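Local coordinates for protein Myo-inositol 2-dehydrogenase (Lactobacillus plantarum WCFS1, PDB 3CEA) that probably oxidises myo-inositol at its 2-hydroxyl with NAD as hydride acceptor, as a Rossmann-fold dehydrogenase of the GFO/IDH/MocA family, at residues G181-V184 with D185-H189. Sequence-based numbering, arbitrary orientation.
Sequences GIFV and DMNIH. With NAD (nicotinamide-adenine-dinucleotide), chain E.
Met186, a selenomethionine, gives its backbone N to Ile182 O at 2.9 Å, with an N-H...O angle of 153°. One residue earlier, Asp185 N bonds Gly181 O at 3.0 Å, so that Gly181, at the N-cap, accepts the first of these i to i+4 bonds of helix 182-198. Between 185 and 187 the turn is wider, pi-type, and Phe183 O lies 3.2 Å from the N of both Asn187 and Ile188. On one flank Ile182 CD1 rests 3.8 Å from Met186 CG. On another, Phe183 and Asn187 run side by side, ring and amide planes 40° apart, and OD1 of Asn187 approaches CD1 of Phe183 obliquely at 3.4 Å. With CG anti to its carbonyl carbon (chi1 -67°), the Phe183 ring also packs on Cys332 and Gln333 of helix 319-338; an alanine here would probably open a gap against that helix and remove the ring carbon that Asn187 OD1 touches. Asp185 OD2 makes a salt bridge with Arg244. His189, of the NAD pocket, brings CE1 within 3.3 Å of O7N of NAD. Packing of Phe183 on helix 319-338, the Asp185 salt bridge and the backbone bonds thus together fix the first turns of helix 182-198, from which His189 reaches the nicotinamide carboxamide.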
# COMPACT_ATOMS: atom_id res chain seq x y z
N GLY A 181 -20.18 14.40 24.64
CA GLY A 181 -19.18 13.36 24.86
C GLY A 181 -18.65 12.76 23.57
O GLY A 181 -19.19 12.99 22.49
N ILE A 182 -17.59 11.97 23.70
CA ILE A 182 -16.86 11.40 22.57
C ILE A 182 -17.69 10.43 21.71
O ILE A 182 -17.58 10.45 20.48
CB ILE A 182 -15.51 10.75 23.02
CG1 ILE A 182 -14.67 10.31 21.82
CG2 ILE A 182 -15.75 9.59 24.00
CD1 ILE A 182 -13.98 11.44 21.08
N PHE A 183 -18.52 9.61 22.35
CA PHE A 183 -19.34 8.62 21.63
C PHE A 183 -20.44 9.29 20.81
O PHE A 183 -20.76 8.83 19.71
CB PHE A 183 -19.97 7.62 22.60
CG PHE A 183 -18.98 6.71 23.28
CD1 PHE A 183 -18.45 5.61 22.62
CD2 PHE A 183 -18.60 6.95 24.60
CE1 PHE A 183 -17.54 4.77 23.25
CE2 PHE A 183 -17.68 6.11 25.24
CZ PHE A 183 -17.16 5.01 24.56
N VAL A 184 -21.00 10.37 21.34
CA VAL A 184 -22.05 11.12 20.65
C VAL A 184 -21.47 11.97 19.51
O VAL A 184 -22.02 11.99 18.41
CB VAL A 184 -22.86 12.00 21.64
CG1 VAL A 184 -23.71 13.04 20.91
CG2 VAL A 184 -23.75 11.13 22.52
N ASP A 185 -20.35 12.64 19.78
CA ASP A 185 -19.74 13.53 18.80
C ASP A 185 -19.02 12.78 17.67
O ASP A 185 -19.22 13.09 16.50
CB ASP A 185 -18.79 14.53 19.49
CG ASP A 185 -18.48 15.73 18.61
OD1 ASP A 185 -19.41 16.31 18.02
OD2 ASP A 185 -17.28 16.10 18.53
N MSE A 186 -18.19 11.81 18.03
CA MSE A 186 -17.46 11.03 17.03
C MSE A 186 -18.22 9.81 16.52
O MSE A 186 -18.55 9.73 15.34
CB MSE A 186 -16.08 10.60 17.56
CG MSE A 186 -14.96 11.61 17.38
SE MSE A 186 -14.71 12.37 15.58
CE MSE A 186 -15.45 10.97 14.41
N ASN A 187 -18.49 8.87 17.42
CA ASN A 187 -18.91 7.51 17.05
C ASN A 187 -20.30 7.36 16.44
O ASN A 187 -20.61 6.31 15.87
CB ASN A 187 -18.74 6.58 18.25
CG ASN A 187 -17.30 6.42 18.67
OD1 ASN A 187 -16.93 6.71 19.81
ND2 ASN A 187 -16.46 5.97 17.74
N ILE A 188 -21.13 8.39 16.56
CA ILE A 188 -22.50 8.38 16.06
C ILE A 188 -22.59 8.06 14.56
O ILE A 188 -23.53 7.40 14.12
CB ILE A 188 -23.23 9.72 16.38
CG1 ILE A 188 -24.75 9.56 16.28
CG2 ILE A 188 -22.71 10.86 15.51
CD1 ILE A 188 -25.54 10.73 16.84
N HIS A 189 -21.60 8.52 13.80
CA HIS A 189 -21.53 8.29 12.37
C HIS A 189 -21.41 6.81 12.04
O HIS A 189 -22.12 6.30 11.18
CB HIS A 189 -20.34 9.04 11.77
CG HIS A 189 -20.49 10.52 11.78
ND1 HIS A 189 -21.19 11.21 10.81
CD2 HIS A 189 -20.01 11.46 12.64
CE1 HIS A 189 -21.14 12.50 11.08
NE2 HIS A 189 -20.44 12.68 12.18
PA NAD E . -18.38 25.58 15.82
O1A NAD E . -17.10 25.57 15.07
O2A NAD E . -18.17 25.88 17.26
O5B NAD E . -19.38 26.64 15.13
C5B NAD E . -20.59 27.01 15.77
C4B NAD E . -21.16 28.25 15.09
O4B NAD E . -22.50 28.47 15.51
C3B NAD E . -20.38 29.51 15.44
O3B NAD E . -20.15 30.21 14.25
C2B NAD E . -21.30 30.30 16.35
O2B NAD E . -21.19 31.69 16.15
C1B NAD E . -22.68 29.79 15.97
N9A NAD E . -23.60 29.82 17.13
C8A NAD E . -23.40 29.26 18.37
N7A NAD E . -24.48 29.50 19.14
C5A NAD E . -25.38 30.20 18.41
C6A NAD E . -26.64 30.70 18.71
N6A NAD E . -27.26 30.29 19.82
N1A NAD E . -27.35 31.39 17.74
C2A NAD E . -26.80 31.59 16.48
N3A NAD E . -25.54 31.09 16.19
C4A NAD E . -24.84 30.41 17.14
O3 NAD E . -19.13 24.17 15.67
PN NAD E . -18.99 23.27 14.33
O1N NAD E . -19.05 24.15 13.14
O2N NAD E . -17.86 22.35 14.54
O5D NAD E . -20.31 22.35 14.34
C5D NAD E . -21.61 22.86 14.55
C4D NAD E . -22.58 21.68 14.48
O4D NAD E . -22.24 20.83 13.40
C3D NAD E . -22.56 20.85 15.75
O3D NAD E . -23.88 20.64 16.19
C2D NAD E . -21.92 19.53 15.34
O2D NAD E . -22.52 18.43 15.97
C1D NAD E . -22.12 19.48 13.83
N1N NAD E . -21.00 18.81 13.15
C2N NAD E . -21.27 17.79 12.27
C3N NAD E . -20.23 17.13 11.61
C7N NAD E . -20.52 16.14 10.51
O7N NAD E . -19.53 15.19 10.19
N7N NAD E . -21.70 16.17 9.87
C4N NAD E . -18.91 17.50 11.85
C5N NAD E . -18.64 18.53 12.75
C6N NAD E . -19.70 19.18 13.39